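Local coordinates for uncharacterized protein (Pseudomonas aeruginosa, PDB 4O5P), which is a phospholipase effector, Tle1, of the type VI secretion system and probably hydrolyses membrane phospholipids with an alpha/beta-hydrolase type catalytic domain, at residues H338-S343 with T679-Y684; P503-A508 with D567-Q572; K511-L516 with A549-E554. All blocks are in the same frame, centred on the assembly; numbering follows the deposited sequence.

Contact 1 joins the loop after strand 331-336, in the catalytic region, to a loop of the C-terminal region. Contacts 2 and 3 both lie in the C-terminal region and share helix 507-528: contact 2 at its start, where it meets the start of helix 571-587, and contact 3 one to two turns on, against the end of helix 538-550. Their centres are 14 Å apart and Met505 touches Trp513. Along the chain contact 3 nests inside contact 2, and both inside contact 1, whose centre is 24 Å from contact 2 and 35 Å from contact 3. Contact 1 thus ties the two regions together, while contacts 2 and 3 organise helices within one.

Contact 1 (H338-S343 with T679-Y684); sequences HEQRAS and TDYFRY
With chi1 at -73° and the chain extended beyond CG, Gln340 sends its amide across to the turn at Asp680-Arg683, while Asp680, its CG likewise anti to the carbonyl carbon (chi1 -67°), reaches back to the backbone of Ala342. The two side chains thus work in opposite directions. Gln340 NE2 gives hydrogen bonds to two carbonyls of the turn, at 3.0 Å to Tyr681 O and 3.0 Å to Arg683 O. It stands above the carbonyl plane of Tyr681, well off any lone pair, and is tilted more modestly from that of Arg683. Gln340 OE1 lies at the edge of the Tyr681 ring, 3.9 Å from Tyr681 CD1, and is bonded to Arg484 of helix 469-487, so both ends of the amide are engaged and its rotation is fixed.

The loop carrying Gln340 follows strand 331-336, which pairs in parallel with its neighbours in the mixed central sheet, as in alpha/beta hydrolases; the turn it meets, with a 3-10 step at Asp680-Tyr681, belongs to the C-terminal region. Next to Gln340, Arg341 N and Arg341 NE approach Glu339 OE2 from opposite faces of its carboxylate, NE at 3.0 Å, and the Arg341 side chain touches residues of a possible Ser-His-Asp triad. Ala342 N donates to Asp680 OD2 at 3.0 Å, arriving from above the carboxylate plane. Asp680 OD1 forms a salt bridge with Arg683 NH1 at 2.7 Å, though as a hydrogen bond it is weak; Arg683 also pairs with Glu619.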
loop_
_atom_site.group_PDB
_atom_site.type_symbol
_atom_site.label_atom_id
_atom_site.label_comp_id
_atom_site.label_asym_id
_atom_site.label_seq_id
_atom_site.Cartn_x
_atom_site.Cartn_y
_atom_site.Cartn_z
ATOM N N HIS A 338 -13.603 -0.190 -6.799
ATOM C CA HIS A 338 -14.218 1.140 -6.692
ATOM C C HIS A 338 -13.289 2.256 -6.208
ATOM O O HIS A 338 -13.700 3.423 -6.176
ATOM C CB HIS A 338 -15.486 1.063 -5.840
ATOM C CG HIS A 338 -16.469 0.064 -6.357
ATOM N ND1 HIS A 338 -16.894 -1.017 -5.619
ATOM C CD2 HIS A 338 -17.040 -0.063 -7.577
ATOM C CE1 HIS A 338 -17.708 -1.754 -6.357
ATOM N NE2 HIS A 338 -17.809 -1.198 -7.552
ATOM N N GLU A 339 -12.044 1.925 -5.861
ATOM C CA GLU A 339 -11.056 2.965 -5.497
ATOM C C GLU A 339 -10.716 3.815 -6.734
ATOM O O GLU A 339 -10.608 3.273 -7.837
ATOM C CB GLU A 339 -9.778 2.330 -4.939
ATOM C CG GLU A 339 -8.666 3.336 -4.572
ATOM C CD GLU A 339 -9.095 4.389 -3.556
ATOM O OE1 GLU A 339 -9.663 4.028 -2.502
ATOM O OE2 GLU A 339 -8.861 5.599 -3.801
ATOM N N GLN A 340 -10.562 5.132 -6.551
ATOM C CA GLN A 340 -10.362 6.061 -7.662
ATOM C C GLN A 340 -9.362 7.191 -7.355
ATOM O O GLN A 340 -9.073 8.017 -8.232
ATOM C CB GLN A 340 -11.703 6.711 -8.076
ATOM C CG GLN A 340 -12.699 5.820 -8.824
ATOM C CD GLN A 340 -13.970 6.577 -9.191
ATOM O OE1 GLN A 340 -14.820 6.838 -8.333
ATOM N NE2 GLN A 340 -14.086 6.959 -10.458
ATOM N N ARG A 341 -8.839 7.248 -6.132
ATOM C CA ARG A 341 -7.964 8.366 -5.759
ATOM C C ARG A 341 -6.674 8.349 -6.560
ATOM O O ARG A 341 -6.034 7.300 -6.706
ATOM C CB ARG A 341 -7.635 8.364 -4.263
ATOM C CG ARG A 341 -8.699 8.999 -3.366
ATOM C CD ARG A 341 -8.336 8.817 -1.874
ATOM N NE ARG A 341 -8.352 7.402 -1.494
ATOM C CZ ARG A 341 -7.918 6.929 -0.326
ATOM N NH1 ARG A 341 -7.437 7.750 0.594
ATOM N NH2 ARG A 341 -7.968 5.621 -0.080
ATOM N N ALA A 342 -6.308 9.522 -7.076
ATOM C CA ALA A 342 -5.039 9.722 -7.772
ATOM C C ALA A 342 -3.869 9.245 -6.919
ATOM O O ALA A 342 -2.842 8.845 -7.442
ATOM C CB ALA A 342 -4.858 11.179 -8.098
ATOM N N SER A 343 -4.040 9.312 -5.604
ATOM C CA SER A 343 -2.981 8.993 -4.653
ATOM C C SER A 343 -2.883 7.489 -4.401
ATOM O O SER A 343 -1.960 7.031 -3.719
ATOM C CB SER A 343 -3.270 9.702 -3.335
ATOM O OG SER A 343 -4.607 9.420 -2.937
ATOM N N THR A 679 -13.283 16.049 -10.485
ATOM C CA THR A 679 -12.634 15.242 -9.441
ATOM C C THR A 679 -12.317 13.824 -9.899
ATOM O O THR A 679 -12.645 13.453 -11.022
ATOM C CB THR A 679 -13.531 15.133 -8.212
ATOM O OG1 THR A 679 -14.734 14.425 -8.560
ATOM C CG2 THR A 679 -13.880 16.534 -7.691
ATOM N N ASP A 680 -11.691 13.034 -9.027
ATOM C CA ASP A 680 -11.353 11.653 -9.358
ATOM C C ASP A 680 -12.584 10.753 -9.566
ATOM O O ASP A 680 -12.466 9.642 -10.079
ATOM C CB ASP A 680 -10.418 11.058 -8.288
ATOM C CG ASP A 680 -9.051 11.724 -8.277
ATOM O OD1 ASP A 680 -8.663 12.260 -9.342
ATOM O OD2 ASP A 680 -8.376 11.722 -7.218
ATOM N N TYR A 681 -13.764 11.233 -9.177
ATOM C CA TYR A 681 -14.997 10.486 -9.429
ATOM C C TYR A 681 -15.175 10.229 -10.916
ATOM O O TYR A 681 -15.827 9.263 -11.324
ATOM C CB TYR A 681 -16.214 11.270 -8.919
ATOM C CG TYR A 681 -16.442 11.243 -7.416
ATOM C CD1 TYR A 681 -16.333 10.070 -6.693
ATOM C CD2 TYR A 681 -16.788 12.403 -6.734
ATOM C CE1 TYR A 681 -16.565 10.048 -5.318
ATOM C CE2 TYR A 681 -17.020 12.394 -5.367
ATOM C CZ TYR A 681 -16.908 11.217 -4.669
ATOM O OH TYR A 681 -17.136 11.212 -3.306
ATOM N N PHE A 682 -14.626 11.117 -11.736
ATOM C CA PHE A 682 -14.827 10.996 -13.160
ATOM C C PHE A 682 -13.557 10.673 -13.919
ATOM O O PHE A 682 -13.429 11.005 -15.092
ATOM C CB PHE A 682 -15.555 12.225 -13.702
ATOM C CG PHE A 682 -17.019 12.208 -13.396
ATOM C CD1 PHE A 682 -17.502 12.744 -12.213
ATOM C CD2 PHE A 682 -17.910 11.578 -14.271
ATOM C CE1 PHE A 682 -18.857 12.695 -11.918
ATOM C CE2 PHE A 682 -19.267 11.520 -13.992
ATOM C CZ PHE A 682 -19.753 12.086 -12.807
ATOM N N ARG A 683 -12.643 9.984 -13.245
ATOM C CA ARG A 683 -11.488 9.363 -13.891
ATOM C C ARG A 683 -11.418 7.889 -13.492
ATOM O O ARG A 683 -11.821 7.512 -12.376
ATOM C CB ARG A 683 -10.196 10.033 -13.442
ATOM C CG ARG A 683 -9.999 11.441 -13.971
ATOM C CD ARG A 683 -8.786 12.103 -13.322
ATOM N NE ARG A 683 -8.899 13.541 -13.459
ATOM C CZ ARG A 683 -9.293 14.359 -12.494
ATOM N NH1 ARG A 683 -9.566 13.890 -11.282
ATOM N NH2 ARG A 683 -9.385 15.659 -12.739
ATOM N N TYR A 684 -10.905 7.051 -14.380
ATOM C CA TYR A 684 -10.653 5.675 -13.978
ATOM C C TYR A 684 -9.401 5.639 -13.124
ATOM O O TYR A 684 -8.508 6.493 -13.265
ATOM C CB TYR A 684 -10.523 4.747 -15.185
ATOM C CG TYR A 684 -11.812 4.622 -15.960
ATOM C CD1 TYR A 684 -12.964 4.134 -15.366
ATOM C CD2 TYR A 684 -11.868 4.992 -17.291
ATOM C CE1 TYR A 684 -14.142 4.031 -16.089
ATOM C CE2 TYR A 684 -13.016 4.899 -17.999
ATOM C CZ TYR A 684 -14.145 4.419 -17.406
ATOM O OH TYR A 684 -15.275 4.339 -18.175
#

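Contact 2 (P503-A508 with D567-Q572); sequences PDMPEA and DPPLDQ
Asp504 and Gln572 hold each other through a reciprocal pair of hydrogen bonds, each side chain accepting from the other's backbone amide. Gln572 N donates to Asp504 OD1 at 2.8 Å, on the syn lone pair, the side facing the other carboxylate oxygen. Asp504 N returns a bond to Gln572 OE1 at 3.0 Å, coming from above the plane of that amide carbonyl. The same Gln572 OE1 lies 3.4 Å from Pro503 CA. The carboxylate and amide planes are turned 71° against each other, and the Gln572 chain, extended beyond CG, runs alongside the aspartate. Asp504 OD2 takes a further amide, Arg573 N, so the carboxylate collects two consecutive N-H groups of the first turn of helix 571-587.

A backbone bond carries the pairing along the chain: Met505 N donates to Pro569 O at 2.9 Å. The same oxygen receives a CA-H...O contact from Asp504 CA at 3.4 Å.

Apolar contacts complete the join. Met505, present as selenomethionine, has CG anti to its own N (chi1 168°) and bends at chi3, which brings CE as well as CB alongside the Pro569 ring; Met505 CB lies 4.0 Å from Pro569 CD. Further along, Leu570 CD2 comes to 4.2 Å from Asp504 CB.

The helix following Leu570, its N-cap residue, has first-turn amides that need acceptors, and an aspartate from a distant loop supplies them. The positive end of the helix would be expected to stabilise the carboxylate as an anion, so Asp504 probably stays ionised at this largely surface-exposed junction, pinning the entry to helix 507-528 beside the start of helix 571-587.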
loop_
_atom_site.group_PDB
_atom_site.type_symbol
_atom_site.label_atom_id
_atom_site.label_comp_id
_atom_site.label_asym_id
_atom_site.label_seq_id
_atom_site.Cartn_x
_atom_site.Cartn_y
_atom_site.Cartn_z
ATOM N N PRO A 503 -22.324 11.964 14.153
ATOM C CA PRO A 503 -22.217 13.428 14.087
ATOM C C PRO A 503 -20.762 13.858 14.202
ATOM O O PRO A 503 -20.003 13.210 14.931
ATOM C CB PRO A 503 -23.007 13.890 15.312
ATOM C CG PRO A 503 -22.920 12.742 16.280
ATOM C CD PRO A 503 -22.876 11.487 15.436
ATOM N N ASP A 504 -20.374 14.910 13.485
ATOM C CA ASP A 504 -18.985 15.355 13.482
ATOM C C ASP A 504 -18.554 15.858 14.842
ATOM O O ASP A 504 -19.354 16.411 15.597
ATOM C CB ASP A 504 -18.747 16.460 12.447
ATOM C CG ASP A 504 -18.858 15.968 11.025
ATOM O OD1 ASP A 504 -18.889 14.737 10.800
ATOM O OD2 ASP A 504 -18.914 16.824 10.118
HETATM N N MSE A 505 -17.279 15.668 15.152
HETATM C CA MSE A 505 -16.745 16.199 16.390
HETATM C C MSE A 505 -16.845 17.719 16.364
HETATM O O MSE A 505 -16.516 18.348 15.363
HETATM C CB MSE A 505 -15.298 15.755 16.582
HETATM C CG MSE A 505 -14.559 16.485 17.680
HETATM SE SE MSE A 505 -12.748 15.776 17.895
HETATM C CE MSE A 505 -13.211 14.153 18.843
ATOM N N PRO A 506 -17.333 18.308 17.465
ATOM C CA PRO A 506 -17.399 19.769 17.619
ATOM C C PRO A 506 -16.018 20.423 17.391
ATOM O O PRO A 506 -14.994 19.779 17.660
ATOM C CB PRO A 506 -17.849 19.944 19.073
ATOM C CG PRO A 506 -18.594 18.666 19.395
ATOM C CD PRO A 506 -17.853 17.588 18.645
ATOM N N GLU A 507 -16.002 21.670 16.913
ATOM C CA GLU A 507 -14.767 22.378 16.535
ATOM C C GLU A 507 -13.777 22.515 17.695
ATOM O O GLU A 507 -12.557 22.348 17.529
ATOM C CB GLU A 507 -15.100 23.760 15.958
ATOM C CG GLU A 507 -15.828 23.744 14.601
ATOM C CD GLU A 507 -17.192 23.033 14.645
ATOM O OE1 GLU A 507 -17.884 23.114 15.693
ATOM O OE2 GLU A 507 -17.564 22.372 13.641
ATOM N N ALA A 508 -14.322 22.785 18.874
ATOM C CA ALA A 508 -13.533 22.978 20.080
ATOM C C ALA A 508 -12.666 21.764 20.375
ATOM O O ALA A 508 -11.441 21.872 20.516
ATOM C CB ALA A 508 -14.458 23.247 21.249
ATOM N N ASP A 567 -6.859 12.287 13.509
ATOM C CA ASP A 567 -7.840 12.201 12.448
ATOM C C ASP A 567 -9.215 12.429 13.083
ATOM O O ASP A 567 -9.784 11.523 13.691
ATOM C CB ASP A 567 -7.738 10.812 11.802
ATOM C CG ASP A 567 -8.502 10.703 10.495
ATOM O OD1 ASP A 567 -8.828 11.754 9.902
ATOM O OD2 ASP A 567 -8.759 9.558 10.055
ATOM N N PRO A 568 -9.747 13.653 12.971
ATOM C CA PRO A 568 -11.018 13.946 13.638
ATOM C C PRO A 568 -12.211 13.421 12.848
ATOM O O PRO A 568 -12.183 13.444 11.613
ATOM C CB PRO A 568 -11.041 15.467 13.665
ATOM C CG PRO A 568 -10.301 15.879 12.435
ATOM C CD PRO A 568 -9.242 14.809 12.205
ATOM N N PRO A 569 -13.242 12.933 13.557
ATOM C CA PRO A 569 -14.502 12.527 12.933
ATOM C C PRO A 569 -15.161 13.701 12.228
ATOM O O PRO A 569 -15.783 14.516 12.902
ATOM C CB PRO A 569 -15.365 12.119 14.133
ATOM C CG PRO A 569 -14.385 11.753 15.195
ATOM C CD PRO A 569 -13.248 12.708 15.014
ATOM N N LEU A 570 -15.025 13.795 10.906
ATOM C CA LEU A 570 -15.739 14.825 10.148
ATOM C C LEU A 570 -16.510 14.206 8.983
ATOM O O LEU A 570 -16.618 14.803 7.911
ATOM C CB LEU A 570 -14.778 15.897 9.632
ATOM C CG LEU A 570 -13.912 16.646 10.650
ATOM C CD1 LEU A 570 -13.020 17.650 9.947
ATOM C CD2 LEU A 570 -14.757 17.343 11.703
ATOM N N ASP A 571 -17.051 13.009 9.195
ATOM C CA ASP A 571 -17.709 12.279 8.118
ATOM C C ASP A 571 -18.908 12.996 7.496
ATOM O O ASP A 571 -19.132 12.887 6.295
ATOM C CB ASP A 571 -18.076 10.865 8.566
ATOM C CG ASP A 571 -16.848 9.978 8.748
ATOM O OD1 ASP A 571 -15.815 10.246 8.089
ATOM O OD2 ASP A 571 -16.927 9.011 9.539
ATOM N N GLN A 572 -19.669 13.741 8.286
ATOM C CA GLN A 572 -20.785 14.499 7.713
ATOM C C GLN A 572 -20.322 15.591 6.751
ATOM O O GLN A 572 -20.754 15.618 5.595
ATOM C CB GLN A 572 -21.668 15.100 8.813
ATOM C CG GLN A 572 -22.240 14.063 9.755
ATOM C CD GLN A 572 -23.033 14.695 10.879
ATOM O OE1 GLN A 572 -22.542 15.612 11.556
ATOM N NE2 GLN A 572 -24.268 14.221 11.081
#

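Contact 3 (K511-L516 with A549-E554); sequences KAWEAL and ALIGGE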
loop_
_atom_site.group_PDB
_atom_site.type_symbol
_atom_site.label_atom_id
_atom_site.label_comp_id
_atom_site.label_asym_id
_atom_site.label_seq_id
_atom_site.Cartn_x
_atom_site.Cartn_y
_atom_site.Cartn_z
ATOM N N LYS A 511 -9.829 21.166 17.749
ATOM C CA LYS A 511 -8.640 21.981 17.997
ATOM C C LYS A 511 -7.876 21.488 19.218
ATOM O O LYS A 511 -6.642 21.405 19.201
ATOM C CB LYS A 511 -9.039 23.446 18.197
ATOM C CG LYS A 511 -8.904 24.313 16.964
ATOM C CD LYS A 511 -9.955 23.993 15.915
ATOM C CE LYS A 511 -10.051 25.124 14.888
ATOM N NZ LYS A 511 -11.256 25.015 14.006
ATOM N N ALA A 512 -8.615 21.148 20.273
ATOM C CA ALA A 512 -8.014 20.632 21.499
ATOM C C ALA A 512 -7.191 19.363 21.251
ATOM O O ALA A 512 -5.972 19.363 21.425
ATOM C CB ALA A 512 -9.088 20.375 22.549
ATOM N N TRP A 513 -7.869 18.287 20.856
ATOM C CA TRP A 513 -7.203 17.031 20.510
ATOM C C TRP A 513 -5.997 17.268 19.611
ATOM O O TRP A 513 -4.924 16.709 19.854
ATOM C CB TRP A 513 -8.169 16.058 19.810
ATOM C CG TRP A 513 -9.085 15.290 20.730
ATOM C CD1 TRP A 513 -10.447 15.412 20.826
ATOM C CD2 TRP A 513 -8.710 14.272 21.667
ATOM N NE1 TRP A 513 -10.934 14.537 21.768
ATOM C CE2 TRP A 513 -9.888 13.827 22.297
ATOM C CE3 TRP A 513 -7.491 13.694 22.037
ATOM C CZ2 TRP A 513 -9.879 12.832 23.272
ATOM C CZ3 TRP A 513 -7.486 12.718 23.012
ATOM C CH2 TRP A 513 -8.670 12.301 23.622
ATOM N N GLU A 514 -6.160 18.090 18.580
ATOM C CA GLU A 514 -5.021 18.369 17.701
ATOM C C GLU A 514 -3.812 18.993 18.428
ATOM O O GLU A 514 -2.688 18.494 18.306
ATOM C CB GLU A 514 -5.438 19.201 16.488
ATOM C CG GLU A 514 -4.269 19.729 15.654
ATOM C CD GLU A 514 -3.288 18.655 15.195
ATOM O OE1 GLU A 514 -3.674 17.475 15.046
ATOM O OE2 GLU A 514 -2.108 18.996 14.974
ATOM N N ALA A 515 -4.035 20.056 19.198
ATOM C CA ALA A 515 -2.912 20.714 19.866
ATOM C C ALA A 515 -2.247 19.816 20.927
ATOM O O ALA A 515 -1.003 19.824 21.078
ATOM C CB ALA A 515 -3.342 22.061 20.447
ATOM N N LEU A 516 -3.067 19.035 21.641
ATOM C CA LEU A 516 -2.556 18.052 22.605
ATOM C C LEU A 516 -1.692 16.997 21.904
ATOM O O LEU A 516 -0.614 16.629 22.388
ATOM C CB LEU A 516 -3.703 17.342 23.335
ATOM C CG LEU A 516 -4.601 18.158 24.262
ATOM C CD1 LEU A 516 -5.773 17.328 24.783
ATOM C CD2 LEU A 516 -3.780 18.710 25.409
ATOM N N ALA A 549 -9.031 19.977 29.521
ATOM C CA ALA A 549 -10.362 20.154 30.084
ATOM C C ALA A 549 -11.447 19.934 29.031
ATOM O O ALA A 549 -12.505 19.376 29.329
ATOM C CB ALA A 549 -10.495 21.536 30.731
ATOM N N LEU A 550 -11.181 20.371 27.803
ATOM C CA LEU A 550 -12.129 20.214 26.703
ATOM C C LEU A 550 -12.416 18.739 26.374
ATOM O O LEU A 550 -13.455 18.418 25.811
ATOM C CB LEU A 550 -11.672 21.000 25.469
ATOM C CG LEU A 550 -11.717 22.527 25.632
ATOM C CD1 LEU A 550 -10.853 23.252 24.604
ATOM C CD2 LEU A 550 -13.159 23.042 25.593
ATOM N N ILE A 551 -11.497 17.846 26.720
ATOM C CA ILE A 551 -11.888 16.454 26.909
ATOM C C ILE A 551 -12.054 16.241 28.403
ATOM O O ILE A 551 -11.468 16.964 29.192
ATOM C CB ILE A 551 -10.856 15.449 26.417
ATOM C CG1 ILE A 551 -9.657 16.137 25.734
ATOM C CG2 ILE A 551 -11.561 14.398 25.569
ATOM C CD1 ILE A 551 -9.911 16.579 24.303
ATOM N N GLY A 552 -12.815 15.238 28.811
ATOM C CA GLY A 552 -13.101 15.071 30.226
ATOM C C GLY A 552 -11.934 14.727 31.132
ATOM O O GLY A 552 -12.035 13.807 31.947
ATOM N N GLY A 553 -10.827 15.458 31.004
ATOM C CA GLY A 553 -9.728 15.326 31.947
ATOM C C GLY A 553 -8.564 14.429 31.550
ATOM O O GLY A 553 -8.539 13.858 30.459
ATOM N N GLU A 554 -7.599 14.321 32.461
ATOM C CA GLU A 554 -6.364 13.568 32.252
ATOM C C GLU A 554 -6.627 12.130 31.827
ATOM O O GLU A 554 -5.890 11.577 31.011
ATOM C CB GLU A 554 -5.540 13.564 33.540
ATOM C CG GLU A 554 -4.064 13.262 33.336
ATOM C CD GLU A 554 -3.200 14.507 33.414
ATOM O OE1 GLU A 554 -3.718 15.620 33.153
ATOM O OE2 GLU A 554 -2.004 14.373 33.752
#
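Ile551 lies obliquely across the indole of Trp513, and this is where the packing is tight. Its CD1 sits over one face, 3.4 Å from the centroid of the five-membered ring and 13° off the normal, a CH-pi contact. The other branch, CG2, sits beyond the rim at CZ2; its very close spacing there and the nearly eclipsed chi1 of Ile551 (-4°) are both doubtful and may reflect the modelling. Phe566 also meets the tryptophan ring, at a small interplanar angle.

Around this pair the fit is easier. Leu516 and Ile551 reach toward each other tip to tip, with Leu516 CD1 4.2 Å from Ile551 CG1. Toward solvent, the exposed Leu550 covers Ala512 through its CB, 3.9 Å from Ala512 CB, and with its CD1.

Helix 538-550 ends here, Ile551 being the first residue to leave helical geometry. Ala512 also meets Asn547, while Leu516 meets Asn547 and Trp544, so the two helices run in opposite senses: helices 507-528 and 538-550 pair as in an antiparallel alpha-alpha hairpin, with Ile551 packed on Trp513 where the second helix ends.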